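Local atomic coordinates of RagA protein (Porphyromonas gingivalis, PDB entry 6SLN), a protein that probably imports nutrients such as peptides across the outer membrane as a TonB-dependent receptor, using a beta-barrel closed by a plug domain. Residues R198-V203 against G637-S642; R591-S596 against A605-V610; E678-F683 against R705-M710. All coordinates share one frame; numbering follows the deposited sequence.

From the N terminus the chain first supplies Arg-198 to Val-203, a turn of the plug, whose partner on the barrel wall arrives more than 430 residues later; interaction 1 therefore closes a very long loop. Nested inside that loop lies interaction 2, a local hairpin pairing of strands 584-595 and 604-614. Interaction 3 follows in series, pairing strands 678-691 and 696-715 of a later hairpin. Strand 627-641 lies between the two hairpins: Gly-640 meets the ring of Phe-607 on one neighbour, while Thr-639 faces Gln-680 on the other. Together the contacts describe five successive barrel strands and the plug turn resting against their inner side.

Interaction 1: R198-V203 against G637-S642; sequences RAANGV and GTTGNS
Ala-200 presses its methyl group against the strand 637-641, and this is where the two segments pack most closely. Its CB lies 3.2 Å from OG1 of Thr-639 and 3.3 Å from the carbonyl O of Gly-640, and CB of Asn-641, next along the strand, is 4.0 Å away. The Thr-639 hydroxyl stands between its own backbone N and carbonyl carbon (chi1 61°), which directs it at the alanine, while CG2 turns toward CB of Ala-199 at a slacker 4.3 Å. Gly-640 carries no side chain, and its carbonyl O is met twice: by a weak hydrogen bond from Ala-200 N, 3.4 Å long, and by a C-H...O contact from CA of Arg-198. The pairing joins a short 3-10 turn of the plug to the inner wall of the beta-barrel, the basic architecture of TonB-dependent receptors, in which a globular domain fills the barrel lumen. Toward Arg-198 and Asn-201 the fit relaxes. The amides of Asn-201 and Asn-641 stand nearly perpendicular, 82° between their planes, and Asn-201 OD1 stays 3.9 Å from Asn-641 ND2, so they are neighbours without a bond. Each is satisfied elsewhere: Asn-201 ND2 by the carbonyls of Ser-155 and Ala-157, Asn-641 ND2 by Glu-678 and again Ser-155. Partly exposed Arg-198 touches Asn-641 OD1 through CB at 3.6 Å, then runs extended away from the strand, its guanidinium bonding to Pro-158 O and forming a salt bridge with Glu-643.

Interaction 2: R591-S596 against A605-V610; sequences RNDQSS and AWFYSV. With LMT (dodecyl-beta-D-maltoside), chain Q.
Arg-591 to Asp-593 pairs antiparallel with Ala-605 to Phe-607, the strand segments running at 147° to each other, and Arg-591 and Phe-607 exchange two backbone hydrogen bonds of 2.8 Å while Asp-593 N reaches Ala-605 O at 2.9 Å. The return bond, from Ala-605 N to Asp-593 O, is weak; beyond it lies the hairpin loop. Between these rungs Asn-592 and Trp-606 form a non-hydrogen-bonded pair with their side chains on one face. CB of Asn-592 stands over the six-membered ring of Trp-606, 3.2 Å from its centroid and close to the ring normal, a CH-pi contact. With CG anti to the backbone N (chi1 171°), the amide is carried over the same face toward the indole rim. There ND2 and the indole NE1 are both donors and make no bond to each other; ND2 is instead bound by Ser-604 OG. The other face bears Arg-591, Asp-593, Ala-605 and Phe-607. Here chi1 near 70° sets CG of Arg-591 beside CB of Phe-607 at 3.8 Å, and the later bend at chi3 swings the guanidinium round, bringing NH1 to the Asp-593 carboxylate. This salt bridge includes a hydrogen bond of 3.0 Å from NH1 to the syn lone pair of OD2. Arg-591 NE holds the carbonyl of Ser-193 in the plug, and Asp-593 OD1 takes Ser-571 OG. Further along, Gln-594 binds two hydroxyls of the detergent maltoside with its amide: NE2 donates to O2' and OE1 accepts from O3'. An arginine that reaches the plug from one face and a tryptophan on the surface of the other suit a transmembrane hairpin of an outer-membrane beta-barrel.

Interaction 3: E678-F683 against R705-M710; sequences EKQSQF and RTTNDM
Gln-680 and Arg-705 meet along one face of the ladder between 678-683 and 705-708, and the glutamine can be traced outward. Its CB passes Thr-706 O at 3.7 Å. CG, beside the backbone N (chi1 -83°), lies next to the Thr-707 side chain, 3.3 Å from OG1, the two side chains pointing the same way; that hydroxyl itself bonds to Gly-150 O. From there the chain extends to CD, which also lies by the Thr-707 hydroxyl, 3.4 Å from OG1, and the amide forks. OE1 accepts from two nitrogens of Arg-705, NE at 2.9 Å and NH2 at 3.0 Å, both arriving from the same face of the amide. The grip is side-on, with amide and guanidinium planes 39° apart and NE well above the carbonyl plane. NE2, the other branch, makes a weak bond of 3.3 Å to Glu-678 OE2. Glu-678 in turn rests CG on the CG2 methyl of Thr-707 at 3.4 Å, while its carboxylate also binds Leu-711 N and Ser-151. Across the sheet, on the face of Ser-681 and Thr-706, Lys-679 bends at chi3 and chi4 to bring NZ to Asp-709 OD2 at 3.2 Å, a salt bridge entering on the anti side, out of the carboxylate plane. Backbone hydrogen bonds join Lys-679 to Asn-708 and Ser-681 to Thr-706, two in each pair. NH1 of Arg-705 bonds to His-147 O. Gln-680 lies between the guanidinium and the Glu-678 carboxylate, strongly bound to the first and weakly to the second, which probably eases the cost of burying both where the barrel wall meets the plug.

Interaction 1: R198-V203 against G637-S642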
loop_
_atom_site.group_PDB
_atom_site.type_symbol
_atom_site.label_atom_id
_atom_site.label_comp_id
_atom_site.label_asym_id
_atom_site.label_seq_id
_atom_site.Cartn_x
_atom_site.Cartn_y
_atom_site.Cartn_z
ATOM N N ARG A 198 -22.078 23.514 8.518
ATOM C CA ARG A 198 -21.675 24.293 9.672
ATOM C C ARG A 198 -21.745 25.780 9.338
ATOM O O ARG A 198 -20.803 26.529 9.608
ATOM C CB ARG A 198 -20.277 23.871 10.128
ATOM C CG ARG A 198 -19.245 23.755 9.026
ATOM C CD ARG A 198 -17.862 23.908 9.611
ATOM N NE ARG A 198 -16.841 24.273 8.633
ATOM C CZ ARG A 198 -16.232 23.409 7.826
ATOM N NH1 ARG A 198 -16.562 22.123 7.866
ATOM N NH2 ARG A 198 -15.302 23.828 6.969
ATOM N N ALA A 199 -22.865 26.221 8.753
ATOM C CA ALA A 199 -23.133 27.652 8.615
ATOM C C ALA A 199 -22.986 28.386 9.932
ATOM O O ALA A 199 -22.716 29.590 9.938
ATOM C CB ALA A 199 -24.547 27.900 8.087
ATOM N N ALA A 200 -23.173 27.686 11.046
ATOM C CA ALA A 200 -23.011 28.281 12.359
ATOM C C ALA A 200 -21.659 28.957 12.529
ATOM O O ALA A 200 -21.519 29.831 13.393
ATOM C CB ALA A 200 -23.202 27.204 13.421
ATOM N N ASN A 201 -20.659 28.578 11.730
ATOM C CA ASN A 201 -19.324 29.151 11.837
ATOM C C ASN A 201 -19.053 30.224 10.795
ATOM O O ASN A 201 -17.938 30.773 10.755
ATOM C CB ASN A 201 -18.270 28.059 11.724
ATOM C CG ASN A 201 -18.380 27.032 12.814
ATOM O OD1 ASN A 201 -18.949 27.290 13.882
ATOM N ND2 ASN A 201 -17.821 25.853 12.562
ATOM N N GLY A 202 -20.048 30.559 9.986
ATOM C CA GLY A 202 -19.863 31.482 8.894
ATOM C C GLY A 202 -19.547 30.746 7.611
ATOM O O GLY A 202 -19.290 29.538 7.583
ATOM N N VAL A 203 -19.574 31.487 6.520
ATOM C CA VAL A 203 -19.318 30.889 5.220
ATOM C C VAL A 203 -18.331 31.770 4.473
ATOM O O VAL A 203 -18.531 32.984 4.369
ATOM C CB VAL A 203 -20.621 30.697 4.419
ATOM C CG1 VAL A 203 -20.296 30.383 2.974
ATOM C CG2 VAL A 203 -21.455 29.577 5.033
ATOM N N GLY A 637 -31.946 33.933 13.282
ATOM C CA GLY A 637 -32.019 32.637 12.642
ATOM C C GLY A 637 -31.239 31.599 13.408
ATOM O O GLY A 637 -30.451 31.913 14.303
ATOM N N THR A 638 -31.485 30.346 13.036
ATOM C CA THR A 638 -30.824 29.192 13.616
ATOM C C THR A 638 -29.980 28.505 12.557
ATOM O O THR A 638 -30.310 28.516 11.365
ATOM C CB THR A 638 -31.826 28.189 14.181
ATOM O OG1 THR A 638 -32.807 27.881 13.181
ATOM C CG2 THR A 638 -32.502 28.783 15.377
ATOM N N THR A 639 -28.884 27.905 13.015
ATOM C CA THR A 639 -27.919 27.253 12.146
ATOM C C THR A 639 -27.375 26.044 12.883
ATOM O O THR A 639 -27.267 26.046 14.113
ATOM C CB THR A 639 -26.759 28.180 11.773
ATOM O OG1 THR A 639 -26.078 28.568 12.972
ATOM C CG2 THR A 639 -27.242 29.431 11.020
ATOM N N GLY A 640 -27.028 25.019 12.131
ATOM C CA GLY A 640 -26.460 23.828 12.711
ATOM C C GLY A 640 -24.947 23.824 12.632
ATOM O O GLY A 640 -24.339 24.540 11.834
ATOM N N ASN A 641 -24.349 23.016 13.504
ATOM C CA ASN A 641 -22.930 22.731 13.479
ATOM C C ASN A 641 -22.769 21.245 13.738
ATOM O O ASN A 641 -23.367 20.711 14.679
ATOM C CB ASN A 641 -22.156 23.557 14.521
ATOM C CG ASN A 641 -20.633 23.332 14.429
ATOM O OD1 ASN A 641 -20.148 22.672 13.511
ATOM N ND2 ASN A 641 -19.896 23.860 15.380
ATOM N N SER A 642 -21.975 20.578 12.895
ATOM C CA SER A 642 -21.786 19.138 13.030
ATOM C C SER A 642 -20.360 18.733 12.698
ATOM O O SER A 642 -20.095 17.541 12.471
ATOM C CB SER A 642 -22.733 18.366 12.132
ATOM O OG SER A 642 -22.759 18.968 10.854
#

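Interaction 2: R591-S596 against A605-V610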
loop_
_atom_site.group_PDB
_atom_site.type_symbol
_atom_site.label_atom_id
_atom_site.label_comp_id
_atom_site.label_asym_id
_atom_site.label_seq_id
_atom_site.Cartn_x
_atom_site.Cartn_y
_atom_site.Cartn_z
ATOM N N ARG A 591 -34.916 25.320 6.430
ATOM C CA ARG A 591 -34.107 24.272 5.829
ATOM C C ARG A 591 -34.080 23.086 6.779
ATOM O O ARG A 591 -34.330 23.225 7.980
ATOM C CB ARG A 591 -32.688 24.761 5.558
ATOM C CG ARG A 591 -31.936 24.962 6.863
ATOM C CD ARG A 591 -30.450 24.770 6.709
ATOM N NE ARG A 591 -30.021 25.276 5.421
ATOM C CZ ARG A 591 -29.257 24.592 4.595
ATOM N NH1 ARG A 591 -28.837 23.392 4.957
ATOM N NH2 ARG A 591 -28.914 25.116 3.428
ATOM N N ASN A 592 -33.767 21.915 6.228
ATOM C CA ASN A 592 -33.618 20.717 7.033
ATOM C C ASN A 592 -32.342 20.012 6.619
ATOM O O ASN A 592 -32.042 19.910 5.426
ATOM C CB ASN A 592 -34.807 19.777 6.874
ATOM C CG ASN A 592 -34.573 18.433 7.529
ATOM O OD1 ASN A 592 -34.018 17.528 6.919
ATOM N ND2 ASN A 592 -34.982 18.303 8.779
ATOM N N ASP A 593 -31.607 19.518 7.614
ATOM C CA ASP A 593 -30.294 18.909 7.425
ATOM C C ASP A 593 -30.241 17.577 8.155
ATOM O O ASP A 593 -30.654 17.483 9.316
ATOM C CB ASP A 593 -29.171 19.814 7.953
ATOM C CG ASP A 593 -28.993 21.059 7.130
ATOM O OD1 ASP A 593 -29.000 20.927 5.893
ATOM O OD2 ASP A 593 -28.844 22.160 7.708
ATOM N N GLN A 594 -29.717 16.558 7.481
ATOM C CA GLN A 594 -29.430 15.276 8.101
ATOM C C GLN A 594 -27.968 14.923 7.842
ATOM O O GLN A 594 -27.403 15.288 6.807
ATOM C CB GLN A 594 -30.380 14.181 7.561
ATOM C CG GLN A 594 -31.800 14.664 7.254
ATOM C CD GLN A 594 -32.610 13.661 6.415
ATOM O OE1 GLN A 594 -32.709 12.474 6.759
ATOM N NE2 GLN A 594 -33.196 14.140 5.318
ATOM N N SER A 595 -27.348 14.208 8.785
ATOM C CA SER A 595 -25.919 13.936 8.682
ATOM C C SER A 595 -25.606 12.510 9.098
ATOM O O SER A 595 -26.114 12.025 10.113
ATOM C CB SER A 595 -25.091 14.887 9.550
ATOM O OG SER A 595 -23.795 14.355 9.803
ATOM N N SER A 596 -24.736 11.858 8.319
ATOM C CA SER A 596 -24.225 10.534 8.662
ATOM C C SER A 596 -23.603 10.482 10.051
ATOM O O SER A 596 -23.492 9.391 10.630
ATOM C CB SER A 596 -23.179 10.114 7.630
ATOM O OG SER A 596 -22.259 11.166 7.368
ATOM N N ALA A 605 -32.553 17.851 11.619
ATOM C CA ALA A 605 -32.531 19.138 12.295
ATOM C C ALA A 605 -33.086 20.201 11.355
ATOM O O ALA A 605 -32.652 20.310 10.207
ATOM C CB ALA A 605 -31.100 19.485 12.743
ATOM N N TRP A 606 -34.047 20.969 11.838
ATOM C CA TRP A 606 -34.645 22.038 11.064
ATOM C C TRP A 606 -34.071 23.366 11.518
ATOM O O TRP A 606 -33.845 23.585 12.717
ATOM C CB TRP A 606 -36.167 22.042 11.227
ATOM C CG TRP A 606 -36.839 20.924 10.501
ATOM C CD1 TRP A 606 -37.160 19.695 11.002
ATOM C CD2 TRP A 606 -37.268 20.932 9.138
ATOM N NE1 TRP A 606 -37.758 18.935 10.028
ATOM C CE2 TRP A 606 -37.838 19.671 8.874
ATOM C CE3 TRP A 606 -37.217 21.882 8.110
ATOM C CZ2 TRP A 606 -38.352 19.333 7.625
ATOM C CZ3 TRP A 606 -37.730 21.544 6.870
ATOM C CH2 TRP A 606 -38.294 20.281 6.639
ATOM N N PHE A 607 -33.826 24.250 10.557
ATOM C CA PHE A 607 -33.268 25.558 10.857
ATOM C C PHE A 607 -34.004 26.607 10.046
ATOM O O PHE A 607 -34.583 26.327 8.993
ATOM C CB PHE A 607 -31.765 25.628 10.574
ATOM C CG PHE A 607 -30.968 24.600 11.306
ATOM C CD1 PHE A 607 -30.645 24.776 12.644
ATOM C CD2 PHE A 607 -30.545 23.447 10.661
ATOM C CE1 PHE A 607 -29.902 23.814 13.323
ATOM C CE2 PHE A 607 -29.800 22.485 11.334
ATOM C CZ PHE A 607 -29.481 22.663 12.665
ATOM N N TYR A 608 -33.975 27.827 10.558
ATOM C CA TYR A 608 -34.698 28.906 9.925
ATOM C C TYR A 608 -33.957 30.198 10.183
ATOM O O TYR A 608 -33.129 30.289 11.093
ATOM C CB TYR A 608 -36.118 29.040 10.462
ATOM C CG TYR A 608 -36.136 29.329 11.943
ATOM C CD1 TYR A 608 -36.135 30.637 12.426
ATOM C CD2 TYR A 608 -36.139 28.288 12.862
ATOM C CE1 TYR A 608 -36.145 30.897 13.781
ATOM C CE2 TYR A 608 -36.159 28.534 14.220
ATOM C CZ TYR A 608 -36.157 29.837 14.677
ATOM O OH TYR A 608 -36.171 30.062 16.038
ATOM N N SER A 609 -34.308 31.206 9.391
ATOM C CA SER A 609 -33.806 32.551 9.573
ATOM C C SER A 609 -34.888 33.516 9.140
ATOM O O SER A 609 -35.699 33.218 8.261
ATOM C CB SER A 609 -32.540 32.804 8.753
ATOM O OG SER A 609 -32.864 33.516 7.571
ATOM N N VAL A 610 -34.891 34.681 9.751
ATOM C CA VAL A 610 -35.774 35.754 9.344
ATOM C C VAL A 610 -34.944 37.019 9.331
ATOM O O VAL A 610 -34.241 37.309 10.305
ATOM C CB VAL A 610 -36.975 35.877 10.296
ATOM C CG1 VAL A 610 -36.483 35.823 11.723
ATOM C CG2 VAL A 610 -37.743 37.158 10.032
HETATM C C1B LMT Q . -34.252 7.591 7.026
HETATM C C2B LMT Q . -32.998 7.326 7.851
HETATM C C3B LMT Q . -32.370 5.994 7.440
HETATM C C4B LMT Q . -33.389 4.835 7.510
HETATM C C5B LMT Q . -34.648 5.224 6.719
HETATM C C6B LMT Q . -35.736 4.164 6.965
HETATM O O1B LMT Q . -33.830 7.916 5.755
HETATM O O2B LMT Q . -32.134 8.360 7.576
HETATM O O3B LMT Q . -31.246 5.734 8.179
HETATM O "O4'" LMT Q . -32.846 3.689 6.958
HETATM O O5B LMT Q . -35.152 6.512 7.033
HETATM O O6B LMT Q . -35.560 3.041 6.160
HETATM C "C1'" LMT Q . -34.821 10.458 2.645
HETATM C "C2'" LMT Q . -35.078 11.022 4.054
HETATM C "C3'" LMT Q . -34.300 10.201 5.118
HETATM C "C4'" LMT Q . -34.670 8.718 4.973
HETATM C "C5'" LMT Q . -34.288 8.381 3.532
HETATM C "C6'" LMT Q . -34.305 6.904 3.274
HETATM O "O1'" LMT Q . -35.691 11.056 1.785
HETATM O "O2'" LMT Q . -34.679 12.338 4.077
HETATM O "O3'" LMT Q . -34.584 10.648 6.367
HETATM O "O5'" LMT Q . -35.114 9.064 2.627
HETATM O "O6'" LMT Q . -33.697 6.738 2.079
HETATM C C1 LMT Q . -35.332 11.040 0.423
HETATM C C2 LMT Q . -35.908 12.321 -0.111
HETATM C C3 LMT Q . -36.702 12.222 -1.374
HETATM C C4 LMT Q . -35.985 13.045 -2.410
HETATM C C5 LMT Q . -36.946 13.706 -3.333
HETATM C C6 LMT Q . -36.587 15.135 -3.560
HETATM C C7 LMT Q . -36.980 15.531 -4.955
HETATM C C8 LMT Q . -36.657 16.979 -5.165
HETATM C C9 LMT Q . -36.610 17.422 -6.601
HETATM C C10 LMT Q . -37.709 16.708 -7.353
#

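Interaction 3: E678-F683 against R705-M710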
loop_
_atom_site.group_PDB
_atom_site.type_symbol
_atom_site.label_atom_id
_atom_site.label_comp_id
_atom_site.label_asym_id
_atom_site.label_seq_id
_atom_site.Cartn_x
_atom_site.Cartn_y
_atom_site.Cartn_z
ATOM N N GLU A 678 -25.271 20.170 17.065
ATOM C CA GLU A 678 -25.154 21.352 17.908
ATOM C C GLU A 678 -25.935 22.480 17.242
ATOM O O GLU A 678 -25.807 22.707 16.036
ATOM C CB GLU A 678 -23.683 21.718 18.099
ATOM C CG GLU A 678 -23.390 23.116 18.612
ATOM C CD GLU A 678 -21.876 23.380 18.736
ATOM O OE1 GLU A 678 -21.254 22.713 19.606
ATOM O OE2 GLU A 678 -21.317 24.233 17.970
ATOM N N LYS A 679 -26.802 23.140 17.994
ATOM C CA LYS A 679 -27.723 24.098 17.403
ATOM C C LYS A 679 -27.380 25.502 17.872
ATOM O O LYS A 679 -27.232 25.756 19.073
ATOM C CB LYS A 679 -29.176 23.724 17.709
ATOM C CG LYS A 679 -29.626 22.519 16.864
ATOM C CD LYS A 679 -31.113 22.204 16.959
ATOM C CE LYS A 679 -31.405 21.127 18.011
ATOM N NZ LYS A 679 -30.598 19.878 17.883
ATOM N N GLN A 680 -27.210 26.391 16.908
ATOM C CA GLN A 680 -26.815 27.758 17.148
ATOM C C GLN A 680 -27.915 28.683 16.667
ATOM O O GLN A 680 -28.630 28.379 15.708
ATOM C CB GLN A 680 -25.510 28.090 16.429
ATOM C CG GLN A 680 -24.287 27.663 17.209
ATOM C CD GLN A 680 -22.976 28.097 16.584
ATOM O OE1 GLN A 680 -22.883 29.152 15.942
ATOM N NE2 GLN A 680 -21.953 27.268 16.753
ATOM N N SER A 681 -28.053 29.810 17.357
ATOM C CA SER A 681 -28.881 30.904 16.894
ATOM C C SER A 681 -28.023 32.156 16.849
ATOM O O SER A 681 -27.010 32.250 17.542
ATOM C CB SER A 681 -30.098 31.115 17.797
ATOM O OG SER A 681 -29.699 31.553 19.079
ATOM N N GLN A 682 -28.427 33.121 16.024
ATOM C CA GLN A 682 -27.680 34.372 15.931
ATOM C C GLN A 682 -28.637 35.509 15.617
ATOM O O GLN A 682 -29.225 35.556 14.531
ATOM C CB GLN A 682 -26.587 34.297 14.876
ATOM C CG GLN A 682 -25.548 35.379 15.053
ATOM C CD GLN A 682 -24.783 35.670 13.785
ATOM O OE1 GLN A 682 -24.720 36.815 13.345
ATOM N NE2 GLN A 682 -24.192 34.641 13.192
ATOM N N PHE A 683 -28.767 36.430 16.565
ATOM C CA PHE A 683 -29.437 37.696 16.335
ATOM C C PHE A 683 -28.391 38.713 15.897
ATOM O O PHE A 683 -27.314 38.797 16.495
ATOM C CB PHE A 683 -30.154 38.155 17.603
ATOM C CG PHE A 683 -30.585 39.585 17.574
ATOM C CD1 PHE A 683 -31.553 40.015 16.685
ATOM C CD2 PHE A 683 -30.024 40.507 18.444
ATOM C CE1 PHE A 683 -31.956 41.345 16.668
ATOM C CE2 PHE A 683 -30.419 41.837 18.431
ATOM C CZ PHE A 683 -31.385 42.255 17.542
ATOM N N ARG A 705 -24.834 35.725 19.584
ATOM C CA ARG A 705 -24.804 34.393 19.008
ATOM C C ARG A 705 -24.807 33.388 20.151
ATOM O O ARG A 705 -24.024 33.510 21.098
ATOM C CB ARG A 705 -23.569 34.247 18.090
ATOM C CG ARG A 705 -22.913 32.898 18.075
ATOM C CD ARG A 705 -21.708 32.896 17.150
ATOM N NE ARG A 705 -21.360 31.528 16.778
ATOM C CZ ARG A 705 -20.167 31.163 16.340
ATOM N NH1 ARG A 705 -19.214 32.072 16.209
ATOM N NH2 ARG A 705 -19.931 29.894 16.025
ATOM N N THR A 706 -25.706 32.424 20.079
ATOM C CA THR A 706 -25.911 31.485 21.167
ATOM C C THR A 706 -25.775 30.067 20.649
ATOM O O THR A 706 -26.332 29.729 19.600
ATOM C CB THR A 706 -27.289 31.663 21.782
ATOM O OG1 THR A 706 -27.645 33.053 21.742
ATOM C CG2 THR A 706 -27.283 31.169 23.214
ATOM N N THR A 707 -25.045 29.241 21.389
ATOM C CA THR A 707 -24.893 27.834 21.052
ATOM C C THR A 707 -25.546 26.962 22.117
ATOM O O THR A 707 -25.275 27.124 23.310
ATOM C CB THR A 707 -23.420 27.459 20.877
ATOM O OG1 THR A 707 -22.772 28.403 20.007
ATOM C CG2 THR A 707 -23.316 26.060 20.301
ATOM N N ASN A 708 -26.407 26.045 21.673
ATOM C CA ASN A 708 -27.134 25.112 22.526
ATOM C C ASN A 708 -27.028 23.713 21.942
ATOM O O ASN A 708 -26.680 23.540 20.772
ATOM C CB ASN A 708 -28.612 25.504 22.672
ATOM C CG ASN A 708 -28.879 26.294 23.929
ATOM O OD1 ASN A 708 -28.731 27.513 23.950
ATOM N ND2 ASN A 708 -29.236 25.594 25.002
ATOM N N ASP A 709 -27.380 22.712 22.758
ATOM C CA ASP A 709 -27.079 21.309 22.454
ATOM C C ASP A 709 -25.593 21.156 22.125
ATOM O O ASP A 709 -25.196 20.423 21.212
ATOM C CB ASP A 709 -27.959 20.777 21.320
ATOM C CG ASP A 709 -29.409 20.615 21.732
ATOM O OD1 ASP A 709 -29.773 21.191 22.763
ATOM O OD2 ASP A 709 -30.184 19.915 21.041
ATOM N N MET A 710 -24.766 21.862 22.898
ATOM C CA MET A 710 -23.372 22.087 22.545
ATOM C C MET A 710 -22.609 20.774 22.389
ATOM O O MET A 710 -22.619 19.919 23.282
ATOM C CB MET A 710 -22.722 22.971 23.611
ATOM C CG MET A 710 -21.208 23.044 23.545
ATOM S SD MET A 710 -20.586 24.618 24.153
ATOM C CE MET A 710 -21.003 25.595 22.730
#